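Local coordinates for protein amidohydrolase (Mycoplasma synoviae, PDB 3OVG) that hydrolyses phosphorylated furanose lactones such as D-xylono-1,4-lactone 5-phosphate, using a pair of zinc ions in each subunit, at residues His28-Gly33 and Leu82-Ala87; Ala50-Phe55 and Asn86-Leu91; Leu196-His201 and Ile212-Leu217; Lys228-Thr233 and Lys258-Lys263. One frame throughout, in Å; residues are numbered along the deposited sequence.

Contact 1. Residues His28-Gly33 and Leu82-Ala87. With ZN (zinc ion), chain G.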
loop_
_atom_site.group_PDB
_atom_site.type_symbol
_atom_site.label_atom_id
_atom_site.label_comp_id
_atom_site.label_asym_id
_atom_site.label_seq_id
_atom_site.Cartn_x
_atom_site.Cartn_y
_atom_site.Cartn_z
ATOM N N HIS A 28 12.560 -5.718 26.487
ATOM C CA HIS A 28 12.184 -4.333 26.317
ATOM C C HIS A 28 11.102 -3.994 27.288
ATOM O O HIS A 28 10.396 -4.871 27.730
ATOM C CB HIS A 28 11.661 -4.072 24.898
ATOM C CG HIS A 28 12.645 -4.418 23.842
ATOM N ND1 HIS A 28 13.613 -3.538 23.423
ATOM C CD2 HIS A 28 12.866 -5.572 23.171
ATOM C CE1 HIS A 28 14.381 -4.124 22.526
ATOM N NE2 HIS A 28 13.952 -5.364 22.365
ATOM N N PHE A 29 10.956 -2.707 27.581
ATOM C CA PHE A 29 9.791 -2.237 28.305
ATOM C C PHE A 29 9.277 -0.960 27.673
ATOM O O PHE A 29 8.097 -0.859 27.321
ATOM C CB PHE A 29 10.127 -2.011 29.778
ATOM C CG PHE A 29 10.262 -3.283 30.561
ATOM C CD1 PHE A 29 9.172 -4.129 30.727
ATOM C CD2 PHE A 29 11.464 -3.623 31.145
ATOM C CE1 PHE A 29 9.295 -5.340 31.472
ATOM C CE2 PHE A 29 11.593 -4.813 31.883
ATOM C CZ PHE A 29 10.499 -5.663 32.058
ATOM N N ILE A 30 10.174 0.018 27.550
ATOM C CA ILE A 30 9.854 1.282 26.919
ATOM C C ILE A 30 10.510 1.383 25.538
ATOM O O ILE A 30 11.727 1.210 25.405
ATOM C CB ILE A 30 10.343 2.451 27.792
ATOM C CG1 ILE A 30 9.765 2.313 29.219
ATOM C CG2 ILE A 30 9.985 3.802 27.125
ATOM C CD1 ILE A 30 8.263 2.524 29.303
ATOM N N LYS A 31 9.692 1.642 24.524
ATOM C CA LYS A 31 10.156 1.992 23.201
ATOM C C LYS A 31 9.484 3.309 22.880
ATOM O O LYS A 31 8.266 3.385 22.632
ATOM C CB LYS A 31 9.778 0.924 22.165
ATOM C CG LYS A 31 10.627 -0.364 22.250
ATOM C CD LYS A 31 10.217 -1.390 21.139
ATOM C CE LYS A 31 11.213 -2.574 21.071
ATOM N NZ LYS A 31 11.018 -3.408 19.816
ATOM N N ASN A 32 10.278 4.360 22.910
ATOM C CA ASN A 32 9.750 5.701 22.800
ATOM C C ASN A 32 9.996 6.260 21.392
ATOM O O ASN A 32 11.023 6.866 21.128
ATOM C CB ASN A 32 10.436 6.544 23.888
ATOM C CG ASN A 32 9.941 7.957 23.935
ATOM O OD1 ASN A 32 10.707 8.889 24.232
ATOM N ND2 ASN A 32 8.666 8.142 23.652
ATOM N N GLY A 33 9.057 6.047 20.477
ATOM C CA GLY A 33 9.236 6.507 19.114
ATOM C C GLY A 33 10.395 5.832 18.392
ATOM O O GLY A 33 10.815 4.727 18.736
ATOM N N LEU A 82 14.719 4.153 33.867
ATOM C CA LEU A 82 15.172 4.388 35.234
ATOM C C LEU A 82 14.031 4.283 36.222
ATOM O O LEU A 82 14.251 3.748 37.310
ATOM C CB LEU A 82 15.887 5.741 35.414
ATOM C CG LEU A 82 17.382 5.737 35.069
ATOM C CD1 LEU A 82 17.955 7.165 35.168
ATOM C CD2 LEU A 82 18.084 4.815 36.044
ATOM N N GLU A 83 12.845 4.812 35.880
ATOM C CA GLU A 83 11.688 4.694 36.798
ATOM C C GLU A 83 11.384 3.221 37.050
ATOM O O GLU A 83 11.062 2.831 38.152
ATOM C CB GLU A 83 10.400 5.316 36.257
ATOM C CG GLU A 83 10.388 6.845 36.048
ATOM C CD GLU A 83 9.003 7.311 35.598
ATOM O OE1 GLU A 83 8.038 7.129 36.374
ATOM O OE2 GLU A 83 8.870 7.825 34.471
ATOM N N ILE A 84 11.451 2.410 36.003
ATOM C CA ILE A 84 11.189 0.992 36.148
ATOM C C ILE A 84 12.267 0.345 37.048
ATOM O O ILE A 84 11.946 -0.390 37.964
ATOM C CB ILE A 84 11.096 0.285 34.769
ATOM C CG1 ILE A 84 9.918 0.849 33.947
ATOM C CG2 ILE A 84 10.998 -1.208 34.978
ATOM C CD1 ILE A 84 9.991 0.589 32.438
ATOM N N ALA A 85 13.543 0.662 36.817
ATOM C CA ALA A 85 14.625 0.079 37.607
ATOM C C ALA A 85 14.462 0.405 39.105
ATOM O O ALA A 85 14.605 -0.459 39.965
ATOM C CB ALA A 85 16.011 0.582 37.087
ATOM N N ASN A 86 14.176 1.668 39.402
ATOM C CA ASN A 86 14.043 2.118 40.788
ATOM C C ASN A 86 12.838 1.493 41.471
ATOM O O ASN A 86 12.854 1.256 42.682
ATOM C CB ASN A 86 13.911 3.648 40.829
ATOM C CG ASN A 86 15.259 4.338 40.786
ATOM O OD1 ASN A 86 16.157 4.002 41.550
ATOM N ND2 ASN A 86 15.398 5.308 39.909
ATOM N N ALA A 87 11.782 1.250 40.702
ATOM C CA ALA A 87 10.579 0.634 41.237
ATOM C C ALA A 87 10.831 -0.825 41.641
ATOM O O ALA A 87 10.163 -1.367 42.528
ATOM C CB ALA A 87 9.452 0.728 40.240
HETATM ZN ZN ZN G . 14.641 -6.620 20.577
HETATM O O HOH W 1 12.784 -5.408 19.410
HETATM O O HOH W 2 14.260 -7.775 18.563
#

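Contact 2. Residues Ala50-Phe55 and Asn86-Leu91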
loop_
_atom_site.group_PDB
_atom_site.type_symbol
_atom_site.label_atom_id
_atom_site.label_comp_id
_atom_site.label_asym_id
_atom_site.label_seq_id
_atom_site.Cartn_x
_atom_site.Cartn_y
_atom_site.Cartn_z
ATOM N N ALA A 50 2.627 -0.492 33.548
ATOM C CA ALA A 50 2.515 -1.842 32.994
ATOM C C ALA A 50 3.837 -2.584 32.972
ATOM O O ALA A 50 3.859 -3.804 33.137
ATOM C CB ALA A 50 1.914 -1.809 31.601
ATOM N N SER A 51 4.930 -1.864 32.720
ATOM C CA SER A 51 6.246 -2.502 32.606
ATOM C C SER A 51 6.690 -3.030 33.963
ATOM O O SER A 51 7.251 -4.157 34.095
ATOM C CB SER A 51 7.288 -1.517 32.065
ATOM O OG SER A 51 6.959 -1.107 30.750
ATOM N N ILE A 52 6.449 -2.197 34.977
ATOM C CA ILE A 52 6.776 -2.549 36.355
ATOM C C ILE A 52 5.987 -3.774 36.819
ATOM O O ILE A 52 6.544 -4.676 37.436
ATOM C CB ILE A 52 6.507 -1.361 37.268
ATOM C CG1 ILE A 52 7.478 -0.209 36.938
ATOM C CG2 ILE A 52 6.570 -1.772 38.712
ATOM C CD1 ILE A 52 7.222 1.080 37.710
ATOM N N LYS A 53 4.690 -3.819 36.528
ATOM C CA LYS A 53 3.914 -5.017 36.885
ATOM C C LYS A 53 4.454 -6.235 36.149
ATOM O O LYS A 53 4.507 -7.314 36.699
ATOM C CB LYS A 53 2.427 -4.843 36.551
ATOM C CG LYS A 53 1.726 -3.687 37.288
ATOM C CD LYS A 53 0.348 -3.413 36.651
ATOM C CE LYS A 53 -0.401 -2.329 37.440
ATOM N NZ LYS A 53 -1.654 -1.854 36.766
ATOM N N GLU A 54 4.854 -6.074 34.889
ATOM C CA GLU A 54 5.433 -7.216 34.169
ATOM C C GLU A 54 6.734 -7.665 34.845
ATOM O O GLU A 54 6.955 -8.857 35.088
ATOM C CB GLU A 54 5.647 -6.904 32.664
ATOM C CG GLU A 54 5.841 -8.122 31.741
ATOM C CD GLU A 54 4.546 -8.954 31.523
ATOM O OE1 GLU A 54 3.458 -8.595 32.056
ATOM O OE2 GLU A 54 4.631 -9.986 30.833
ATOM N N PHE A 55 7.600 -6.699 35.155
ATOM C CA PHE A 55 8.876 -6.993 35.789
ATOM C C PHE A 55 8.667 -7.780 37.103
ATOM O O PHE A 55 9.386 -8.758 37.369
ATOM C CB PHE A 55 9.638 -5.696 36.064
ATOM C CG PHE A 55 11.151 -5.857 36.104
ATOM C CD1 PHE A 55 11.744 -6.982 36.688
ATOM C CD2 PHE A 55 11.974 -4.893 35.537
ATOM C CE1 PHE A 55 13.130 -7.140 36.733
ATOM C CE2 PHE A 55 13.376 -5.031 35.576
ATOM C CZ PHE A 55 13.955 -6.171 36.167
ATOM N N ASN A 86 14.176 1.668 39.402
ATOM C CA ASN A 86 14.043 2.118 40.788
ATOM C C ASN A 86 12.838 1.493 41.471
ATOM O O ASN A 86 12.854 1.256 42.682
ATOM C CB ASN A 86 13.911 3.648 40.829
ATOM C CG ASN A 86 15.259 4.338 40.786
ATOM O OD1 ASN A 86 16.157 4.002 41.550
ATOM N ND2 ASN A 86 15.398 5.308 39.909
ATOM N N ALA A 87 11.782 1.250 40.702
ATOM C CA ALA A 87 10.579 0.634 41.237
ATOM C C ALA A 87 10.831 -0.825 41.641
ATOM O O ALA A 87 10.163 -1.367 42.528
ATOM C CB ALA A 87 9.452 0.728 40.240
ATOM N N VAL A 88 11.823 -1.464 41.030
ATOM C CA VAL A 88 12.042 -2.850 41.389
ATOM C C VAL A 88 13.353 -3.136 42.118
ATOM O O VAL A 88 13.626 -4.294 42.430
ATOM C CB VAL A 88 11.875 -3.840 40.178
ATOM C CG1 VAL A 88 10.506 -3.675 39.529
ATOM C CG2 VAL A 88 13.017 -3.697 39.152
ATOM N N LYS A 89 14.161 -2.119 42.392
ATOM C CA LYS A 89 15.452 -2.396 43.023
ATOM C C LYS A 89 15.325 -3.113 44.378
ATOM O O LYS A 89 16.113 -4.022 44.668
ATOM C CB LYS A 89 16.374 -1.168 43.120
ATOM C CG LYS A 89 15.802 0.068 43.782
ATOM C CD LYS A 89 16.952 0.938 44.370
ATOM C CE LYS A 89 16.511 2.402 44.587
ATOM N NZ LYS A 89 15.023 2.610 44.821
ATOM N N ASN A 90 14.321 -2.744 45.180
ATOM C CA ASN A 90 14.154 -3.359 46.494
ATOM C C ASN A 90 13.676 -4.808 46.462
ATOM O O ASN A 90 13.806 -5.528 47.463
ATOM C CB ASN A 90 13.232 -2.529 47.370
ATOM C CG ASN A 90 13.849 -1.223 47.749
ATOM O OD1 ASN A 90 15.092 -1.118 47.867
ATOM N ND2 ASN A 90 12.996 -0.197 47.954
ATOM N N LEU A 91 13.135 -5.215 45.310
ATOM C CA LEU A 91 12.706 -6.593 45.061
ATOM C C LEU A 91 13.824 -7.400 44.438
ATOM O O LEU A 91 13.619 -8.554 44.071
ATOM C CB LEU A 91 11.492 -6.637 44.132
ATOM C CG LEU A 91 10.218 -5.993 44.678
ATOM C CD1 LEU A 91 9.073 -6.062 43.674
ATOM C CD2 LEU A 91 9.820 -6.670 45.980
#

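Contact 3. Residues Leu196-His201 and Ile212-Leu217. With ZN (zinc ion), chain H.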
loop_
_atom_site.group_PDB
_atom_site.type_symbol
_atom_site.label_atom_id
_atom_site.label_comp_id
_atom_site.label_asym_id
_atom_site.label_seq_id
_atom_site.Cartn_x
_atom_site.Cartn_y
_atom_site.Cartn_z
ATOM N N LEU A 196 27.609 -16.169 11.834
ATOM C CA LEU A 196 28.994 -16.624 11.828
ATOM C C LEU A 196 29.904 -15.421 11.525
ATOM O O LEU A 196 30.936 -15.209 12.149
ATOM C CB LEU A 196 29.167 -17.688 10.737
ATOM C CG LEU A 196 30.570 -18.261 10.560
ATOM C CD1 LEU A 196 31.072 -18.875 11.895
ATOM C CD2 LEU A 196 30.584 -19.280 9.439
ATOM N N GLU A 197 29.492 -14.633 10.549
ATOM C CA GLU A 197 30.312 -13.561 10.046
ATOM C C GLU A 197 30.361 -12.388 11.047
ATOM O O GLU A 197 31.408 -11.815 11.261
ATOM C CB GLU A 197 29.818 -13.140 8.656
ATOM C CG GLU A 197 30.137 -14.184 7.546
ATOM C CD GLU A 197 29.238 -15.410 7.634
ATOM O OE1 GLU A 197 28.091 -15.274 8.080
ATOM O OE2 GLU A 197 29.661 -16.507 7.264
ATOM N N VAL A 198 29.239 -12.060 11.672
ATOM C CA VAL A 198 29.240 -11.105 12.774
ATOM C C VAL A 198 30.285 -11.514 13.836
ATOM O O VAL A 198 31.163 -10.711 14.208
ATOM C CB VAL A 198 27.875 -10.998 13.396
ATOM C CG1 VAL A 198 28.005 -10.380 14.808
ATOM C CG2 VAL A 198 26.981 -10.177 12.476
ATOM N N ALA A 199 30.223 -12.774 14.258
ATOM C CA ALA A 199 31.196 -13.356 15.202
ATOM C C ALA A 199 32.638 -13.157 14.757
ATOM O O ALA A 199 33.450 -12.590 15.493
ATOM C CB ALA A 199 30.908 -14.883 15.478
ATOM N N LYS A 200 32.963 -13.586 13.546
ATOM C CA LYS A 200 34.343 -13.482 13.063
ATOM C C LYS A 200 34.807 -12.047 12.960
ATOM O O LYS A 200 35.958 -11.725 13.263
ATOM C CB LYS A 200 34.475 -14.185 11.721
ATOM C CG LYS A 200 34.329 -15.701 11.874
ATOM C CD LYS A 200 33.721 -16.327 10.627
ATOM C CE LYS A 200 34.748 -16.876 9.671
ATOM N NZ LYS A 200 34.095 -17.789 8.641
ATOM N N HIS A 201 33.907 -11.159 12.550
ATOM C CA HIS A 201 34.321 -9.778 12.388
ATOM C C HIS A 201 34.683 -9.193 13.734
ATOM O O HIS A 201 35.748 -8.623 13.880
ATOM C CB HIS A 201 33.264 -8.931 11.649
ATOM C CG HIS A 201 33.026 -9.381 10.250
ATOM N ND1 HIS A 201 31.819 -9.219 9.602
ATOM C CD2 HIS A 201 33.847 -10.005 9.374
ATOM C CE1 HIS A 201 31.908 -9.730 8.388
ATOM N NE2 HIS A 201 33.128 -10.213 8.227
ATOM N N ILE A 212 30.644 -11.656 23.844
ATOM C CA ILE A 212 29.769 -11.508 22.689
ATOM C C ILE A 212 28.549 -12.401 22.757
ATOM O O ILE A 212 28.665 -13.634 22.810
ATOM C CB ILE A 212 30.510 -11.856 21.364
ATOM C CG1 ILE A 212 31.791 -11.019 21.202
ATOM C CG2 ILE A 212 29.529 -11.804 20.131
ATOM C CD1 ILE A 212 32.502 -11.265 19.861
ATOM N N GLN A 213 27.381 -11.774 22.716
ATOM C CA GLN A 213 26.151 -12.502 22.418
ATOM C C GLN A 213 25.606 -12.168 21.028
ATOM O O GLN A 213 25.663 -10.993 20.562
ATOM C CB GLN A 213 25.075 -12.151 23.431
ATOM C CG GLN A 213 25.246 -12.799 24.793
ATOM C CD GLN A 213 24.229 -12.266 25.775
ATOM O OE1 GLN A 213 24.420 -11.180 26.342
ATOM N NE2 GLN A 213 23.139 -13.024 25.991
ATOM N N ILE A 214 25.068 -13.195 20.370
ATOM C CA ILE A 214 24.403 -12.991 19.102
ATOM C C ILE A 214 22.928 -13.393 19.195
ATOM O O ILE A 214 22.612 -14.547 19.484
ATOM C CB ILE A 214 25.096 -13.733 17.946
ATOM C CG1 ILE A 214 26.556 -13.281 17.819
ATOM C CG2 ILE A 214 24.357 -13.432 16.627
ATOM C CD1 ILE A 214 27.240 -13.844 16.584
ATOM N N SER A 215 22.029 -12.445 18.935
ATOM C CA SER A 215 20.588 -12.673 19.139
ATOM C C SER A 215 19.881 -13.150 17.866
ATOM O O SER A 215 20.385 -12.937 16.753
ATOM C CB SER A 215 19.910 -11.379 19.643
ATOM O OG SER A 215 19.749 -11.393 21.052
ATOM N N HIS A 216 18.705 -13.754 18.066
ATOM C CA HIS A 216 17.745 -14.174 17.023
ATOM C C HIS A 216 18.098 -15.392 16.156
ATOM O O HIS A 216 17.468 -15.612 15.118
ATOM C CB HIS A 216 17.337 -13.023 16.122
ATOM C CG HIS A 216 17.062 -11.764 16.861
ATOM N ND1 HIS A 216 16.273 -11.721 17.990
ATOM C CD2 HIS A 216 17.476 -10.495 16.641
ATOM C CE1 HIS A 216 16.238 -10.488 18.454
ATOM N NE2 HIS A 216 16.950 -9.722 17.648
ATOM N N LEU A 217 19.038 -16.213 16.596
ATOM C CA LEU A 217 19.360 -17.372 15.794
ATOM C C LEU A 217 18.136 -18.293 15.756
ATOM O O LEU A 217 18.026 -19.128 14.870
ATOM C CB LEU A 217 20.567 -18.127 16.356
ATOM C CG LEU A 217 21.944 -17.647 15.872
ATOM C CD1 LEU A 217 22.107 -17.963 14.371
ATOM C CD2 LEU A 217 22.162 -16.182 16.175
HETATM ZN ZN ZN H . 16.468 -7.387 17.501
HETATM O O HOH W 2 14.260 -7.775 18.563
#

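Contact 4. Residues Lys228-Thr233 and Lys258-Lys263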
loop_
_atom_site.group_PDB
_atom_site.type_symbol
_atom_site.label_atom_id
_atom_site.label_comp_id
_atom_site.label_asym_id
_atom_site.label_seq_id
_atom_site.Cartn_x
_atom_site.Cartn_y
_atom_site.Cartn_z
ATOM N N LYS A 228 28.135 -24.841 14.517
ATOM C CA LYS A 228 29.263 -24.296 13.766
ATOM C C LYS A 228 29.714 -22.957 14.350
ATOM O O LYS A 228 30.924 -22.708 14.542
ATOM C CB LYS A 228 28.890 -24.088 12.288
ATOM C CG LYS A 228 30.080 -23.626 11.381
ATOM C CD LYS A 228 29.606 -23.347 9.936
ATOM C CE LYS A 228 30.738 -23.081 8.942
ATOM N NZ LYS A 228 31.796 -24.148 8.970
ATOM N N VAL A 229 28.742 -22.093 14.608
ATOM C CA VAL A 229 29.048 -20.741 15.084
ATOM C C VAL A 229 29.719 -20.812 16.443
ATOM O O VAL A 229 30.788 -20.249 16.647
ATOM C CB VAL A 229 27.796 -19.873 15.206
ATOM C CG1 VAL A 229 28.143 -18.555 15.886
ATOM C CG2 VAL A 229 27.187 -19.643 13.822
ATOM N N ILE A 230 29.101 -21.537 17.360
ATOM C CA ILE A 230 29.663 -21.694 18.688
ATOM C C ILE A 230 31.074 -22.297 18.651
ATOM O O ILE A 230 32.012 -21.741 19.254
ATOM C CB ILE A 230 28.727 -22.497 19.609
ATOM C CG1 ILE A 230 27.459 -21.669 19.889
ATOM C CG2 ILE A 230 29.448 -22.872 20.900
ATOM C CD1 ILE A 230 26.287 -22.450 20.424
ATOM N N LYS A 231 31.212 -23.408 17.938
ATOM C CA LYS A 231 32.470 -24.132 17.900
ATOM C C LYS A 231 33.590 -23.393 17.161
ATOM O O LYS A 231 34.732 -23.481 17.572
ATOM C CB LYS A 231 32.281 -25.516 17.293
ATOM C CG LYS A 231 31.811 -26.540 18.299
ATOM C CD LYS A 231 31.347 -27.802 17.623
ATOM C CE LYS A 231 31.159 -28.911 18.670
ATOM N NZ LYS A 231 30.832 -30.235 18.027
ATOM N N GLU A 232 33.270 -22.641 16.107
ATOM C CA GLU A 232 34.314 -21.920 15.377
ATOM C C GLU A 232 34.700 -20.594 16.029
ATOM O O GLU A 232 35.805 -20.087 15.807
ATOM C CB GLU A 232 33.921 -21.703 13.898
ATOM C CG GLU A 232 33.758 -23.049 13.132
ATOM C CD GLU A 232 33.634 -22.877 11.600
ATOM O OE1 GLU A 232 33.702 -21.722 11.117
ATOM O OE2 GLU A 232 33.460 -23.911 10.896
ATOM N N THR A 233 33.818 -20.026 16.837
ATOM C CA THR A 233 34.072 -18.673 17.356
ATOM C C THR A 233 34.025 -18.517 18.875
ATOM O O THR A 233 34.685 -17.634 19.442
ATOM C CB THR A 233 33.130 -17.643 16.722
ATOM O OG1 THR A 233 31.788 -17.817 17.237
ATOM C CG2 THR A 233 33.145 -17.801 15.187
ATOM N N LYS A 258 18.249 -28.554 22.943
ATOM C CA LYS A 258 18.590 -29.904 23.401
ATOM C C LYS A 258 19.791 -30.466 22.600
ATOM O O LYS A 258 20.737 -31.027 23.175
ATOM C CB LYS A 258 17.326 -30.807 23.298
ATOM C CG LYS A 258 17.518 -32.381 23.276
ATOM C CD LYS A 258 18.219 -32.909 24.475
ATOM C CE LYS A 258 17.786 -34.382 24.852
ATOM N NZ LYS A 258 18.506 -35.474 24.102
ATOM N N TYR A 259 19.755 -30.315 21.280
ATOM C CA TYR A 259 20.860 -30.759 20.435
ATOM C C TYR A 259 22.169 -30.093 20.895
ATOM O O TYR A 259 23.183 -30.767 21.127
ATOM C CB TYR A 259 20.563 -30.489 18.947
ATOM C CG TYR A 259 21.735 -30.746 18.010
ATOM C CD1 TYR A 259 21.997 -32.038 17.514
ATOM C CD2 TYR A 259 22.591 -29.717 17.634
ATOM C CE1 TYR A 259 23.083 -32.283 16.657
ATOM C CE2 TYR A 259 23.700 -29.963 16.771
ATOM C CZ TYR A 259 23.928 -31.242 16.299
ATOM O OH TYR A 259 25.002 -31.496 15.462
ATOM N N LEU A 260 22.134 -28.773 21.066
ATOM C CA LEU A 260 23.330 -28.037 21.443
ATOM C C LEU A 260 23.857 -28.486 22.814
ATOM O O LEU A 260 25.076 -28.583 23.018
ATOM C CB LEU A 260 23.055 -26.536 21.475
ATOM C CG LEU A 260 22.751 -25.926 20.122
ATOM C CD1 LEU A 260 22.462 -24.408 20.279
ATOM C CD2 LEU A 260 23.940 -26.174 19.184
ATOM N N VAL A 261 22.945 -28.736 23.751
ATOM C CA VAL A 261 23.352 -29.204 25.076
ATOM C C VAL A 261 23.985 -30.595 24.964
ATOM O O VAL A 261 25.039 -30.849 25.541
ATOM C CB VAL A 261 22.166 -29.164 26.122
ATOM C CG1 VAL A 261 22.564 -29.804 27.443
ATOM C CG2 VAL A 261 21.729 -27.720 26.378
ATOM N N ASP A 262 23.359 -31.487 24.208
ATOM C CA ASP A 262 23.931 -32.827 24.010
ATOM C C ASP A 262 25.349 -32.768 23.370
ATOM O O ASP A 262 26.210 -33.601 23.658
ATOM C CB ASP A 262 22.991 -33.678 23.156
ATOM C CG ASP A 262 21.717 -34.108 23.921
ATOM O OD1 ASP A 262 21.581 -33.757 25.116
ATOM O OD2 ASP A 262 20.857 -34.809 23.325
ATOM N N LYS A 263 25.580 -31.775 22.512
ATOM C CA LYS A 263 26.888 -31.592 21.890
ATOM C C LYS A 263 27.872 -30.910 22.821
ATOM O O LYS A 263 29.030 -30.688 22.450
ATOM C CB LYS A 263 26.769 -30.811 20.579
ATOM C CG LYS A 263 25.879 -31.475 19.557
ATOM C CD LYS A 263 26.333 -32.924 19.191
ATOM C CE LYS A 263 27.275 -32.952 17.985
ATOM N NZ LYS A 263 27.096 -34.217 17.153
HETATM O O HOH W 3 30.438 -31.822 20.245
#

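Contact 1. Residues His28-Gly33 and Leu82-Ala87
Ile-84 sends one methyl group into the angle between Phe-29 and Ile-30, and this small apolar junction ties a metal-bearing loop of the TIM-barrel hydrolase to an outer helix. Residues 28-33 follow strand 22-25, whereas Ile-84 lies on helix 78-88. Its CG1 stands anti to the carbonyl carbon (chi1 -62°) and the chain then runs on extended, carrying CD1 to the loop. There CD1 touches CB of Phe-29 at 3.7 Å and, at the same 3.7 Å, CG1 of Ile-30, whose side chain it crosses at a slant. The touch on Phe-29 is thus at CB; toward the phenyl ring itself CD1 of Ile-84 stands obliquely. All three residues are buried. Ser-51 of helix 48-60 packs against both Phe-29 and Ile-84, closing the junction on another flank.

Just before Phe-29 in the chain, His-28 binds one zinc ion, which it shares with His-26 and Asp-274. Asp-70 accepts a hydrogen bond from ND1 of His-28, leaving NE2 for the metal and fixing the rotation of the ring. CE of Lys-31 lies over one face of the same imidazole, toward the rim, 3.5 Å above the plane. NE2 of His-28 meets the zinc ion at 2.3 Å, and NZ of Lys-31 donates a hydrogen bond of 2.7 Å to a water that is itself a ligand of that ion.

Contact 2. Residues Ala50-Phe55 and Asn86-Leu91
Val-88 sets its CG2 methyl squarely over one face of the Phe-55 ring, 3.8 Å from the ring centroid and only 10° off the normal, a CH-pi contact with nearly ideal centring. The two side chains cross at about a right angle. CG of Phe-55 is anti to the backbone N (chi1 -153°), which carries the ring to the other helix, and chi2 of -39° sets its turn, one face to the valine. The second methyl of Val-88, CG1, rests instead at the root of the ring, 4.1 Å from CB of Phe-55.

The pair joins helices 48-60 and 78-88, which belong to successive beta-alpha units in the outer layer of the TIM barrel. The ring of Phe-55 also meets that of Phe-29, their planes nearly parallel, which continues the apolar layer to the loop after strand 22-25.

One helical turn earlier, Ile-52 makes the second contact. Its chain is extended beyond CG1, and the terminal CD1 presses on CB of Ala-87 at 3.4 Å, closer than carbons usually pack. CG2 of Ile-52 reaches more loosely toward Val-88, its nearest atom there being CG1 at 4.4 Å.

Contact 3. Residues Leu196-His201 and Ile212-Leu217
The beta-alpha-beta unit formed by strand 185-190, helix 195-205 and strand 212-215 brings Val-198 and Ala-199 of its helix against Ile-214 of its second strand, two residues before a zinc ligand. Ile-214 points out of the barrel at the helix, its CG1 anti to the carbonyl carbon and its chain extended (chi2 -173°). CD1 of Ile-214 is therefore the atom that does the touching. It lies 4.0 Å from CG1 of Val-198 and an equal 4.0 Å from CB of Ala-199, with the backbone N of Ala-199 at 3.9 Å from it. The side chains of Val-198 and Ile-214 run past each other in opposite directions. No hydrogen bond crosses between the segments, and all three residues are buried.

At the end of the strand the chain turns through a positive phi at His-216, whose imidazole heads for the metal centre. NE2 of His-216 binds a zinc ion at 2.4 Å, alongside His-188. A water 2.5 Å from this ion is also bound to the other zinc ion, the one held by His-28, the bridging position expected of the hydrolytic water in phosphotriesterase relatives. ND1 of His-216 is hydrogen-bonded to Asp-240, a second-shell partner that orients the ring, and CB of Ser-215 lies over the centre of one ring face.

On the helix, Glu-197 forms a salt bridge with Arg-301 of a neighbouring subunit. Strand 212-215 runs between the parallel strands 185-190 and 236-239, while Val-198 also packs on Val-187 of strand 185-190 and Ala-199 on Thr-233 of helix 223-233.

Contact 4. Residues Lys228-Thr233 and Lys258-Lys263
Ile-230 and Leu-260 supply the apolar part of this contact between two outer helices of the barrel, 223-233 and 250-262. They meet methyl to methyl, CD1 of Ile-230 being 4.3 Å from CD1 of Leu-260, which is a light touch. Toward the barrel wall, Ile-230 also packs on Leu-237 and Leu-260 on Phe-239, both of strand 236-239.

Nearer the surface the contact is polar and mediated by solvent. NZ of Lys-231 donates to a water at 2.8 Å, and that water donates in turn to the backbone O of Lys-263 at 2.9 Å. The same ammonium group forms a salt bridge with Glu-227, which also accepts a hydrogen bond from OH of Tyr-259.

Ionic pairs within each helix follow the i to i+4 pattern: NZ of Lys-228 lies 2.6 Å from OE2 of Glu-232, and OD2 of Asp-262 receives NZ of Lys-258 at 2.6 Å on its syn lone pair.

NZ of Lys-231 and NZ of Lys-263 are 5.5 Å apart. Within 228-233 and 258-263 the link is one methyl contact and one water bridge; a direct polar tie between the helices runs from Tyr-259 to Glu-227, whose carboxylate, bridged to Lys-231, probably eases the proximity of the two ammonium groups.

The four contacts come in two neighbouring pairs on one TIM barrel. Contacts 1 and 2, with centres 9 Å apart, share helix 78-88 and touch through Phe-29, Ser-51, Ile-84 and Phe-55, forming one continuous, mostly apolar patch in the first part of the barrel. Contacts 3 and 4 come later in the chain, with centres 13 Å apart, and meet where helix 195-205 packs on helix 223-233, the helix that follows strand 212-215. The centres of contacts 1 and 3 are about 27 Å apart on opposite sides of the chain's centre, yet they share a water at the dinuclear site. These two approach the zinc pair from the ends of two barrel strands, while contacts 2 and 4 join neighbouring helices of the outer layer.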